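Local coordinates for (R)-S-adenosyl-L-methionine hydrolase (PDB 2CW5), which hydrolyses S-adenosyl-L-methionine to adenosine and L-methionine, works as a homotrimer, and lacks chlorinase and fluorinase activity, at residues C[48-53]-C[228-233]; C[96-101]-C[166-171]; C[110-115]-C[154-159]. All blocks are in the same frame, centred on the assembly; numbering follows the deposited sequence.

Interaction 1 of 3, residues C[48-53]-C[228-233]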
ATOM      1  N   ALA C  48       1.906   6.874 -15.239  1.00 17.90           N
ATOM      2  CA  ALA C  48       0.492   6.857 -14.879  1.00 18.90           C
ATOM      3  C   ALA C  48      -0.401   6.717 -16.103  1.00 18.93           C
ATOM      4  O   ALA C  48      -1.407   6.001 -16.065  1.00 16.93           O
ATOM      5  CB  ALA C  48       0.133   8.125 -14.100  1.00 19.87           C
ATOM      6  N   ALA C  49      -0.042   7.400 -17.192  1.00 17.52           N
ATOM      7  CA  ALA C  49      -0.832   7.317 -18.423  1.00 16.93           C
ATOM      8  C   ALA C  49      -0.855   5.876 -18.912  1.00 16.66           C
ATOM      9  O   ALA C  49      -1.890   5.374 -19.356  1.00 17.77           O
ATOM     10  CB  ALA C  49      -0.232   8.212 -19.512  1.00 16.74           C
ATOM     11  N   TYR C  50       0.293   5.213 -18.839  1.00 15.34           N
ATOM     12  CA  TYR C  50       0.376   3.828 -19.297  1.00 16.60           C
ATOM     13  C   TYR C  50      -0.449   2.895 -18.414  1.00 16.83           C
ATOM     14  O   TYR C  50      -1.146   2.012 -18.921  1.00 19.20           O
ATOM     15  CB  TYR C  50       1.834   3.347 -19.345  1.00 19.68           C
ATOM     16  CG  TYR C  50       1.957   1.917 -19.844  1.00 21.68           C
ATOM     17  CD1 TYR C  50       1.517   1.568 -21.123  1.00 21.99           C
ATOM     18  CD2 TYR C  50       2.460   0.907 -19.022  1.00 25.12           C
ATOM     19  CE1 TYR C  50       1.569   0.253 -21.570  1.00 25.79           C
ATOM     20  CE2 TYR C  50       2.518  -0.422 -19.464  1.00 25.25           C
ATOM     21  CZ  TYR C  50       2.068  -0.737 -20.738  1.00 27.25           C
ATOM     22  OH  TYR C  50       2.105  -2.039 -21.187  1.00 28.77           O
ATOM     23  N   ALA C  51      -0.379   3.087 -17.096  1.00 17.36           N
ATOM     24  CA  ALA C  51      -1.136   2.249 -16.169  1.00 19.81           C
ATOM     25  C   ALA C  51      -2.635   2.285 -16.490  1.00 20.65           C
ATOM     26  O   ALA C  51      -3.312   1.261 -16.433  1.00 19.11           O
ATOM     27  CB  ALA C  51      -0.896   2.697 -14.728  1.00 18.47           C
ATOM     28  N   LEU C  52      -3.151   3.468 -16.814  1.00 19.76           N
ATOM     29  CA  LEU C  52      -4.562   3.607 -17.159  1.00 21.06           C
ATOM     30  C   LEU C  52      -4.848   2.863 -18.462  1.00 21.82           C
ATOM     31  O   LEU C  52      -5.839   2.150 -18.577  1.00 20.74           O
ATOM     32  CB  LEU C  52      -4.928   5.087 -17.305  1.00 20.45           C
ATOM     33  CG  LEU C  52      -4.878   5.900 -16.002  1.00 21.39           C
ATOM     34  CD1 LEU C  52      -5.080   7.385 -16.309  1.00 21.15           C
ATOM     35  CD2 LEU C  52      -5.954   5.402 -15.044  1.00 20.94           C
ATOM     36  N   PHE C  53      -3.963   3.039 -19.439  1.00 19.76           N
ATOM     37  CA  PHE C  53      -4.071   2.390 -20.744  1.00 21.69           C
ATOM     38  C   PHE C  53      -4.152   0.871 -20.570  1.00 21.07           C
ATOM     39  O   PHE C  53      -4.953   0.189 -21.211  1.00 19.47           O
ATOM     40  CB  PHE C  53      -2.830   2.752 -21.563  1.00 20.95           C
ATOM     41  CG  PHE C  53      -2.769   2.107 -22.912  1.00 23.56           C
ATOM     42  CD1 PHE C  53      -3.518   2.607 -23.976  1.00 22.75           C
ATOM     43  CD2 PHE C  53      -1.922   1.023 -23.136  1.00 23.41           C
ATOM     44  CE1 PHE C  53      -3.418   2.038 -25.245  1.00 25.17           C
ATOM     45  CE2 PHE C  53      -1.815   0.445 -24.406  1.00 25.33           C
ATOM     46  CZ  PHE C  53      -2.565   0.956 -25.461  1.00 25.70           C
ATOM     47  N   ALA C 228       0.123  -5.246 -23.003  1.00 33.77           N
ATOM     48  CA  ALA C 228      -0.767  -4.173 -23.446  1.00 32.11           C
ATOM     49  C   ALA C 228      -0.653  -3.933 -24.947  1.00 31.84           C
ATOM     50  O   ALA C 228      -1.228  -2.983 -25.477  1.00 32.43           O
ATOM     51  CB  ALA C 228      -0.461  -2.885 -22.682  1.00 33.99           C
ATOM     52  N   GLY C 229       0.094  -4.797 -25.629  1.00 28.66           N
ATOM     53  CA  GLY C 229       0.262  -4.663 -27.065  1.00 27.83           C
ATOM     54  C   GLY C 229       1.404  -3.762 -27.504  1.00 26.92           C
ATOM     55  O   GLY C 229       1.522  -3.444 -28.687  1.00 27.25           O
ATOM     56  N   LEU C 230       2.242  -3.339 -26.562  1.00 26.51           N
ATOM     57  CA  LEU C 230       3.376  -2.478 -26.891  1.00 26.02           C
ATOM     58  C   LEU C 230       4.683  -3.247 -26.736  1.00 26.45           C
ATOM     59  O   LEU C 230       4.807  -4.110 -25.860  1.00 26.96           O
ATOM     60  CB  LEU C 230       3.394  -1.249 -25.980  1.00 25.18           C
ATOM     61  CG  LEU C 230       2.184  -0.316 -26.082  1.00 26.74           C
ATOM     62  CD1 LEU C 230       2.337   0.838 -25.093  1.00 25.75           C
ATOM     63  CD2 LEU C 230       2.065   0.208 -27.506  1.00 24.00           C
ATOM     64  N   LEU C 231       5.658  -2.943 -27.586  1.00 26.51           N
ATOM     65  CA  LEU C 231       6.945  -3.624 -27.514  1.00 27.54           C
ATOM     66  C   LEU C 231       7.631  -3.244 -26.208  1.00 28.32           C
ATOM     67  O   LEU C 231       7.609  -2.084 -25.797  1.00 27.36           O
ATOM     68  CB  LEU C 231       7.834  -3.246 -28.711  1.00 28.60           C
ATOM     69  CG  LEU C 231       9.209  -3.932 -28.796  1.00 30.21           C
ATOM     70  CD1 LEU C 231       9.710  -3.928 -30.231  1.00 32.05           C
ATOM     71  CD2 LEU C 231      10.201  -3.231 -27.885  1.00 32.03           C
ATOM     72  N   GLU C 232       8.227  -4.233 -25.551  1.00 27.13           N
ATOM     73  CA  GLU C 232       8.916  -4.003 -24.292  1.00 27.60           C
ATOM     74  C   GLU C 232      10.338  -4.547 -24.355  1.00 29.35           C
ATOM     75  O   GLU C 232      10.637  -5.424 -25.164  1.00 29.49           O
ATOM     76  CB  GLU C 232       8.153  -4.677 -23.146  1.00 29.41           C
ATOM     77  CG  GLU C 232       6.857  -3.971 -22.757  1.00 31.28           C
ATOM     78  CD  GLU C 232       6.066  -4.718 -21.690  1.00 32.10           C
ATOM     79  OE1 GLU C 232       6.686  -5.299 -20.773  1.00 34.30           O
ATOM     80  OE2 GLU C 232       4.820  -4.707 -21.758  1.00 32.49           O
ATOM     81  N   VAL C 233      11.205  -4.004 -23.504  1.00 29.56           N
ATOM     82  CA  VAL C 233      12.601  -4.429 -23.415  1.00 30.20           C
ATOM     83  C   VAL C 233      12.893  -4.776 -21.962  1.00 32.58           C
ATOM     84  O   VAL C 233      12.793  -3.920 -21.080  1.00 31.88           O
ATOM     85  CB  VAL C 233      13.570  -3.311 -23.854  1.00 28.70           C
ATOM     86  CG1 VAL C 233      15.016  -3.726 -23.563  1.00 29.57           C
ATOM     87  CG2 VAL C 233      13.402  -3.031 -25.338  1.00 27.12           C
TER
HETATM   88  O   HOH W   1       2.540  -3.997 -23.383  1.00 28.26           O
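Segment 48-53 of helix 45-55 and the turn 228-230 leading into strand 231-235 draw nearest at F53 and A228, whose CA atoms lie 7.8 Å apart, and the space between is bridged by side chains and one water. Y50 reaches farthest: with CG anti to the backbone N (chi1 -179°), its ring leaves the helix and slides past L230, pointing the opposite way, so that CE1 meets L230 CD1 at 3.7 Å. Its OH lies 3.1 Å from A228 CB. F53 extends likewise (chi1 177°), and its CE2 rests 3.6 Å from A228 O and 4.0 Å from A228 CB. Polar contact is indirect. Water 1 bonds Y50 OH at 3.0 Å, accepts from A228 N and, at 3.3 Å, from L230 N, and donates to E232 OE2 at 2.9 Å. Four groups thus fix the water, which links the Y50 hydroxyl to the E232 carboxylate, whose plane stands 85° from the tyrosine ring. E232 OE1 has a weak bond to Y224 OH. The arrangement joins the N-terminal alpha/beta domain to the C-terminal beta domain of the SAM hydrolase/halogenase fold, and its water-bound E232, like the adjoining S227, probably binds S-adenosyl-L-methionine, as in relatives.

Interaction 2 of 3, residues C[96-101]-C[166-171]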
ATOM      1  N   PHE C  96      -4.616  11.374 -18.964  1.00 18.32           N
ATOM      2  CA  PHE C  96      -5.531  10.465 -19.660  1.00 17.97           C
ATOM      3  C   PHE C  96      -5.282  10.275 -21.168  1.00 17.96           C
ATOM      4  O   PHE C  96      -6.100   9.662 -21.847  1.00 18.23           O
ATOM      5  CB  PHE C  96      -6.974  10.953 -19.464  1.00 19.75           C
ATOM      6  CG  PHE C  96      -7.452  10.922 -18.031  1.00 20.69           C
ATOM      7  CD1 PHE C  96      -7.677   9.715 -17.383  1.00 20.14           C
ATOM      8  CD2 PHE C  96      -7.701  12.108 -17.343  1.00 21.57           C
ATOM      9  CE1 PHE C  96      -8.148   9.680 -16.063  1.00 18.68           C
ATOM     10  CE2 PHE C  96      -8.172  12.090 -16.023  1.00 21.00           C
ATOM     11  CZ  PHE C  96      -8.397  10.869 -15.383  1.00 18.44           C
ATOM     12  N   THR C  97      -4.164  10.787 -21.682  1.00 19.22           N
ATOM     13  CA  THR C  97      -3.851  10.705 -23.115  1.00 18.50           C
ATOM     14  C   THR C  97      -4.030   9.337 -23.777  1.00 18.71           C
ATOM     15  O   THR C  97      -4.724   9.209 -24.794  1.00 18.37           O
ATOM     16  CB  THR C  97      -2.409  11.182 -23.395  1.00 19.88           C
ATOM     17  OG1 THR C  97      -2.265  12.544 -22.973  1.00 20.72           O
ATOM     18  CG2 THR C  97      -2.099  11.097 -24.881  1.00 21.90           C
ATOM     19  N   LEU C  98      -3.396   8.318 -23.213  1.00 18.16           N
ATOM     20  CA  LEU C  98      -3.486   6.973 -23.773  1.00 18.10           C
ATOM     21  C   LEU C  98      -4.879   6.373 -23.604  1.00 18.15           C
ATOM     22  O   LEU C  98      -5.407   5.740 -24.523  1.00 18.60           O
ATOM     23  CB  LEU C  98      -2.409   6.085 -23.140  1.00 17.10           C
ATOM     24  CG  LEU C  98      -0.988   6.554 -23.489  1.00 18.92           C
ATOM     25  CD1 LEU C  98       0.037   5.668 -22.805  1.00 20.23           C
ATOM     26  CD2 LEU C  98      -0.785   6.522 -25.009  1.00 21.44           C
ATOM     27  N   ALA C  99      -5.485   6.577 -22.438  1.00 17.29           N
ATOM     28  CA  ALA C  99      -6.832   6.073 -22.199  1.00 18.08           C
ATOM     29  C   ALA C  99      -7.755   6.621 -23.284  1.00 20.72           C
ATOM     30  O   ALA C  99      -8.621   5.917 -23.807  1.00 19.74           O
ATOM     31  CB  ALA C  99      -7.330   6.533 -20.833  1.00 17.23           C
ATOM     32  N   TRP C 100      -7.556   7.892 -23.612  1.00 19.96           N
ATOM     33  CA  TRP C 100      -8.378   8.556 -24.605  1.00 20.57           C
ATOM     34  C   TRP C 100      -8.194   8.041 -26.029  1.00 20.95           C
ATOM     35  O   TRP C 100      -9.014   8.330 -26.901  1.00 20.88           O
ATOM     36  CB  TRP C 100      -8.171  10.074 -24.513  1.00 19.19           C
ATOM     37  CG  TRP C 100      -8.785  10.644 -23.253  1.00 20.19           C
ATOM     38  CD1 TRP C 100      -9.761  10.067 -22.485  1.00 20.53           C
ATOM     39  CD2 TRP C 100      -8.511  11.916 -22.655  1.00 19.26           C
ATOM     40  NE1 TRP C 100     -10.110  10.899 -21.455  1.00 21.22           N
ATOM     41  CE2 TRP C 100      -9.361  12.042 -21.534  1.00 20.67           C
ATOM     42  CE3 TRP C 100      -7.629  12.963 -22.957  1.00 20.29           C
ATOM     43  CZ2 TRP C 100      -9.357  13.173 -20.711  1.00 22.10           C
ATOM     44  CZ3 TRP C 100      -7.624  14.089 -22.139  1.00 20.16           C
ATOM     45  CH2 TRP C 100      -8.485  14.183 -21.027  1.00 20.63           C
ATOM     46  N   LEU C 101      -7.131   7.275 -26.270  1.00 21.16           N
ATOM     47  CA  LEU C 101      -6.927   6.687 -27.591  1.00 21.55           C
ATOM     48  C   LEU C 101      -7.896   5.515 -27.702  1.00 21.90           C
ATOM     49  O   LEU C 101      -8.323   5.142 -28.791  1.00 23.05           O
ATOM     50  CB  LEU C 101      -5.499   6.164 -27.758  1.00 20.94           C
ATOM     51  CG  LEU C 101      -4.387   7.193 -27.952  1.00 20.16           C
ATOM     52  CD1 LEU C 101      -3.039   6.481 -28.007  1.00 22.57           C
ATOM     53  CD2 LEU C 101      -4.644   7.981 -29.245  1.00 19.99           C
ATOM     54  N   LEU C 166      -0.502  14.517 -23.849  1.00 25.57           N
ATOM     55  CA  LEU C 166       0.949  14.413 -23.874  1.00 28.22           C
ATOM     56  C   LEU C 166       1.327  14.017 -25.296  1.00 28.47           C
ATOM     57  O   LEU C 166       0.511  13.433 -26.013  1.00 29.24           O
ATOM     58  CB  LEU C 166       1.434  13.332 -22.907  1.00 27.69           C
ATOM     59  CG  LEU C 166       1.112  13.488 -21.419  1.00 29.16           C
ATOM     60  CD1 LEU C 166       1.607  12.265 -20.681  1.00 28.83           C
ATOM     61  CD2 LEU C 166       1.761  14.747 -20.866  1.00 29.19           C
ATOM     62  N   PRO C 167       2.562  14.333 -25.725  1.00 28.84           N
ATOM     63  CA  PRO C 167       3.051  14.005 -27.071  1.00 30.17           C
ATOM     64  C   PRO C 167       3.446  12.529 -27.198  1.00 29.97           C
ATOM     65  O   PRO C 167       4.608  12.200 -27.458  1.00 30.96           O
ATOM     66  CB  PRO C 167       4.245  14.945 -27.232  1.00 30.28           C
ATOM     67  CG  PRO C 167       4.802  14.990 -25.849  1.00 30.33           C
ATOM     68  CD  PRO C 167       3.553  15.151 -24.996  1.00 29.97           C
ATOM     69  N   LEU C 168       2.473  11.643 -27.011  1.00 28.20           N
ATOM     70  CA  LEU C 168       2.718  10.208 -27.093  1.00 28.37           C
ATOM     71  C   LEU C 168       2.008   9.617 -28.302  1.00 28.10           C
ATOM     72  O   LEU C 168       0.788   9.710 -28.424  1.00 30.20           O
ATOM     73  CB  LEU C 168       2.216   9.517 -25.824  1.00 27.30           C
ATOM     74  CG  LEU C 168       2.730  10.084 -24.498  1.00 30.57           C
ATOM     75  CD1 LEU C 168       2.012   9.405 -23.336  1.00 29.37           C
ATOM     76  CD2 LEU C 168       4.232   9.881 -24.404  1.00 28.84           C
ATOM     77  N   ALA C 169       2.771   9.009 -29.200  1.00 26.45           N
ATOM     78  CA  ALA C 169       2.182   8.415 -30.387  1.00 25.66           C
ATOM     79  C   ALA C 169       2.570   6.951 -30.508  1.00 24.57           C
ATOM     80  O   ALA C 169       3.753   6.619 -30.581  1.00 25.95           O
ATOM     81  CB  ALA C 169       2.634   9.176 -31.627  1.00 25.57           C
ATOM     82  N   LEU C 170       1.577   6.070 -30.512  1.00 21.23           N
ATOM     83  CA  LEU C 170       1.859   4.647 -30.669  1.00 20.90           C
ATOM     84  C   LEU C 170       2.013   4.459 -32.170  1.00 20.89           C
ATOM     85  O   LEU C 170       1.320   5.110 -32.955  1.00 18.86           O
ATOM     86  CB  LEU C 170       0.699   3.807 -30.130  1.00 19.23           C
ATOM     87  CG  LEU C 170       0.306   4.166 -28.694  1.00 20.13           C
ATOM     88  CD1 LEU C 170      -0.820   3.250 -28.235  1.00 20.12           C
ATOM     89  CD2 LEU C 170       1.528   4.042 -27.768  1.00 19.13           C
ATOM     90  N   THR C 171       2.917   3.582 -32.586  1.00 20.68           N
ATOM     91  CA  THR C 171       3.130   3.402 -34.017  1.00 25.43           C
ATOM     92  C   THR C 171       3.718   2.055 -34.388  1.00 25.38           C
ATOM     93  O   THR C 171       4.379   1.407 -33.578  1.00 23.70           O
ATOM     94  CB  THR C 171       4.055   4.524 -34.568  1.00 25.16           C
ATOM     95  OG1 THR C 171       4.559   4.156 -35.856  1.00 26.89           O
ATOM     96  CG2 THR C 171       5.225   4.759 -33.627  1.00 30.26           C
TER
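T97 and L166 make the polar end of this contact, where the two backbones come closest, their CA atoms 6.1 Å apart. L166 N donates to T97 OG1 at 2.8 Å, and an N-H...O angle of 170° makes the bond nearly straight. The threonine hydroxyl also bonds G94 O, so a single side-chain oxygen joins two backbone groups from different parts of the chain. Rotation about CA-CB (chi1 -60°) sets OG1 beside the backbone N of T97 and CG2 anti to that nitrogen, beside the carbonyl carbon, where it still meets L166 O at 3.7 Å. L166 CB also lies 3.8 Å from T97 OG1.

Past P167, the centre of an inverse gamma turn, segment 166-171 runs on in extended form. L168 and L170 direct their CB atoms at segment 96-101, while P167 and A169 turn theirs away. L98 and L168 are both buried and cross at about a right angle, L98 CG meeting L168 CD1 at 4.1 Å. L179 of strand 175-181 touches both leucines, while F53 packs on L98 and R46 on L168. Segment 166-171 belongs to the connection between the N-terminal alpha/beta domain and the C-terminal beta domain, and here that linker lies against the turn leading into the short helix 99-102, and its L168 and L170 also touch R46 and F53 of helix 45-55.

In contrast to the buried L98-L168 pair, the L170 end opens toward solvent. The approach of L98 CD2 to L170 CD2 is loose, at 4.4 Å, although F53 also touches L170. At the margin L101, which is solvent-exposed, comes in at a slant, and its CD1 touches CD1 of the partly exposed L170 at 3.9 Å.

Interaction 3 of 3, residues C[110-115]-C[154-159]; sequences LLEPPR and LGPEVP
L110 N donates to P156 O at 2.8 Å with an N-H...O angle of 179°, the shorter of two backbone bonds across the contact. The second runs from E112 N to L154 O at 2.9 Å and is more bent, with an angle of 154° at the hydrogen. Together they pair the end of strand 107-110 and the residues just after it with the chain entering strand 157-158, the outermost strand within this chain at one side of the mixed sheet of the N-terminal domain. The two run antiparallel, their end-to-end directions 170° apart. Between the bonds G155, which has no side chain, sits close against L110: its CA approaches L110 O at 3.1 Å in a CA-H...O contact. Side chains close over both sides of the pairing. L111 and L154 lie side by side and point the same way, with L111 CD2 3.8 Å from L154 CD1. They pack inward on A81 of strand 79-83, and L111 also reaches F138 and A141 of helix 133-147. Farther along, the L110 and V158 side chains cross at about a right angle. L110 CB rests 3.6 Å from P156 CG. At the exposed side, E112 crosses the P156 ring, also at about a right angle, and its carboxylate comes beside the proline, E112 OE1 lying 3.3 Å from P156 CD.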
ATOM      1  N   LEU C 110     -15.459  21.528 -16.116  1.00 32.94           N
ATOM      2  CA  LEU C 110     -14.559  22.081 -15.109  1.00 32.84           C
ATOM      3  C   LEU C 110     -15.125  21.629 -13.768  1.00 31.59           C
ATOM      4  O   LEU C 110     -16.337  21.654 -13.573  1.00 31.23           O
ATOM      5  CB  LEU C 110     -14.552  23.612 -15.174  1.00 34.68           C
ATOM      6  CG  LEU C 110     -13.279  24.286 -15.683  1.00 38.26           C
ATOM      7  CD1 LEU C 110     -12.132  24.019 -14.714  1.00 36.84           C
ATOM      8  CD2 LEU C 110     -12.948  23.767 -17.073  1.00 37.81           C
ATOM      9  N   LEU C 111     -14.262  21.213 -12.848  1.00 30.55           N
ATOM     10  CA  LEU C 111     -14.743  20.753 -11.550  1.00 31.81           C
ATOM     11  C   LEU C 111     -14.799  21.860 -10.502  1.00 33.97           C
ATOM     12  O   LEU C 111     -13.775  22.437 -10.138  1.00 34.19           O
ATOM     13  CB  LEU C 111     -13.872  19.603 -11.032  1.00 28.63           C
ATOM     14  CG  LEU C 111     -13.778  18.348 -11.909  1.00 27.08           C
ATOM     15  CD1 LEU C 111     -13.024  17.264 -11.153  1.00 22.19           C
ATOM     16  CD2 LEU C 111     -15.168  17.864 -12.277  1.00 28.11           C
ATOM     17  N   GLU C 112     -16.009  22.153 -10.029  1.00 37.38           N
ATOM     18  CA  GLU C 112     -16.219  23.171  -9.005  1.00 39.48           C
ATOM     19  C   GLU C 112     -17.251  22.668  -7.987  1.00 40.71           C
ATOM     20  O   GLU C 112     -18.160  23.399  -7.596  1.00 40.22           O
ATOM     21  CB  GLU C 112     -16.712  24.476  -9.643  1.00 41.21           C
ATOM     22  CG  GLU C 112     -15.901  24.914 -10.854  1.00 44.45           C
ATOM     23  CD  GLU C 112     -16.216  26.332 -11.301  1.00 45.57           C
ATOM     24  OE1 GLU C 112     -17.409  26.658 -11.478  1.00 46.77           O
ATOM     25  OE2 GLU C 112     -15.262  27.116 -11.482  1.00 46.86           O
ATOM     26  N   PRO C 113     -17.112  21.410  -7.538  1.00 40.90           N
ATOM     27  CA  PRO C 113     -18.056  20.845  -6.569  1.00 41.70           C
ATOM     28  C   PRO C 113     -17.890  21.445  -5.175  1.00 42.50           C
ATOM     29  O   PRO C 113     -16.883  22.092  -4.880  1.00 41.41           O
ATOM     30  CB  PRO C 113     -17.709  19.362  -6.591  1.00 41.32           C
ATOM     31  CG  PRO C 113     -16.214  19.405  -6.725  1.00 39.25           C
ATOM     32  CD  PRO C 113     -16.013  20.461  -7.804  1.00 40.17           C
ATOM     33  N   PRO C 114     -18.889  21.250  -4.302  1.00 44.02           N
ATOM     34  CA  PRO C 114     -18.781  21.796  -2.948  1.00 45.63           C
ATOM     35  C   PRO C 114     -17.714  21.019  -2.179  1.00 47.45           C
ATOM     36  O   PRO C 114     -17.674  19.785  -2.234  1.00 46.97           O
ATOM     37  CB  PRO C 114     -20.184  21.596  -2.385  1.00 45.64           C
ATOM     38  CG  PRO C 114     -20.649  20.354  -3.079  1.00 45.62           C
ATOM     39  CD  PRO C 114     -20.185  20.575  -4.499  1.00 44.57           C
ATOM     40  N   ARG C 115     -16.844  21.739  -1.480  1.00 48.67           N
ATOM     41  CA  ARG C 115     -15.775  21.110  -0.716  1.00 49.79           C
ATOM     42  C   ARG C 115     -16.338  20.279   0.435  1.00 49.30           C
ATOM     43  O   ARG C 115     -17.280  20.698   1.111  1.00 49.40           O
ATOM     44  CB  ARG C 115     -14.826  22.175  -0.159  1.00 51.98           C
ATOM     45  CG  ARG C 115     -13.567  21.611   0.476  1.00 54.84           C
ATOM     46  CD  ARG C 115     -12.689  22.687   1.110  1.00 57.96           C
ATOM     47  NE  ARG C 115     -13.121  23.047   2.460  1.00 61.17           N
ATOM     48  CZ  ARG C 115     -14.198  23.774   2.744  1.00 62.18           C
ATOM     49  NH1 ARG C 115     -14.973  24.235   1.771  1.00 63.05           N
ATOM     50  NH2 ARG C 115     -14.502  24.040   4.006  1.00 63.16           N
ATOM     51  N   LEU C 154     -21.363  19.460 -12.100  1.00 35.27           N
ATOM     52  CA  LEU C 154     -20.005  19.577 -11.571  1.00 34.73           C
ATOM     53  C   LEU C 154     -19.404  20.965 -11.728  1.00 34.50           C
ATOM     54  O   LEU C 154     -18.694  21.447 -10.844  1.00 35.28           O
ATOM     55  CB  LEU C 154     -19.091  18.570 -12.264  1.00 34.27           C
ATOM     56  CG  LEU C 154     -19.400  17.092 -12.043  1.00 35.00           C
ATOM     57  CD1 LEU C 154     -18.562  16.247 -12.999  1.00 35.41           C
ATOM     58  CD2 LEU C 154     -19.103  16.732 -10.592  1.00 35.05           C
ATOM     59  N   GLY C 155     -19.679  21.594 -12.865  1.00 34.41           N
ATOM     60  CA  GLY C 155     -19.151  22.916 -13.142  1.00 33.66           C
ATOM     61  C   GLY C 155     -19.408  23.268 -14.595  1.00 33.95           C
ATOM     62  O   GLY C 155     -20.137  22.547 -15.273  1.00 33.92           O
ATOM     63  N   PRO C 156     -18.819  24.356 -15.111  1.00 34.35           N
ATOM     64  CA  PRO C 156     -19.029  24.750 -16.506  1.00 35.58           C
ATOM     65  C   PRO C 156     -18.457  23.760 -17.523  1.00 35.81           C
ATOM     66  O   PRO C 156     -17.375  23.204 -17.329  1.00 34.18           O
ATOM     67  CB  PRO C 156     -18.347  26.112 -16.577  1.00 35.75           C
ATOM     68  CG  PRO C 156     -17.215  25.959 -15.616  1.00 36.28           C
ATOM     69  CD  PRO C 156     -17.883  25.276 -14.442  1.00 35.61           C
ATOM     70  N   GLU C 157     -19.191  23.541 -18.608  1.00 36.62           N
ATOM     71  CA  GLU C 157     -18.738  22.631 -19.650  1.00 38.06           C
ATOM     72  C   GLU C 157     -17.708  23.312 -20.541  1.00 39.05           C
ATOM     73  O   GLU C 157     -17.825  24.501 -20.848  1.00 39.09           O
ATOM     74  CB  GLU C 157     -19.922  22.152 -20.496  1.00 39.73           C
ATOM     75  CG  GLU C 157     -19.529  21.371 -21.747  1.00 40.86           C
ATOM     76  CD  GLU C 157     -20.720  20.710 -22.425  1.00 43.36           C
ATOM     77  OE1 GLU C 157     -21.788  21.354 -22.514  1.00 42.61           O
ATOM     78  OE2 GLU C 157     -20.584  19.554 -22.880  1.00 42.90           O
ATOM     79  N   VAL C 158     -16.690  22.559 -20.942  1.00 38.05           N
ATOM     80  CA  VAL C 158     -15.648  23.083 -21.810  1.00 37.98           C
ATOM     81  C   VAL C 158     -15.471  22.161 -23.010  1.00 37.70           C
ATOM     82  O   VAL C 158     -15.786  20.973 -22.941  1.00 37.01           O
ATOM     83  CB  VAL C 158     -14.304  23.211 -21.065  1.00 38.45           C
ATOM     84  CG1 VAL C 158     -14.451  24.180 -19.904  1.00 38.84           C
ATOM     85  CG2 VAL C 158     -13.843  21.845 -20.574  1.00 37.45           C
ATOM     86  N   PRO C 159     -14.966  22.702 -24.131  1.00 38.78           N
ATOM     87  CA  PRO C 159     -14.741  21.936 -25.364  1.00 38.24           C
ATOM     88  C   PRO C 159     -13.694  20.848 -25.162  1.00 37.07           C
ATOM     89  O   PRO C 159     -12.621  21.118 -24.624  1.00 38.08           O
ATOM     90  CB  PRO C 159     -14.262  23.001 -26.349  1.00 38.66           C
ATOM     91  CG  PRO C 159     -14.871  24.272 -25.819  1.00 39.91           C
ATOM     92  CD  PRO C 159     -14.646  24.124 -24.341  1.00 38.80           C
TER

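Interactions 1 and 2 are neighbours, their centres 10 Å apart, and share helix 45-55: L52 CD1 packs on F96 CD1 at 3.7 Å, and L230 CD2 meets L170 CD2 at 3.9 Å. Interaction 1 is the buried one, a domain junction in which a water carries the polar link. Interaction 2 is partly buried and fastens the linker by one direct side-chain-to-backbone bond and a row of leucines. Interaction 3 lies at the far end of the N-terminal domain, its nearest atoms about 9 Å from interaction 2 and about 14 Å from interaction 1. Also partly buried, this sheet-edge pairing relies on backbone-to-backbone bonds, with L111 and L154 on its buried side and a proline and a glutamate on its exposed side.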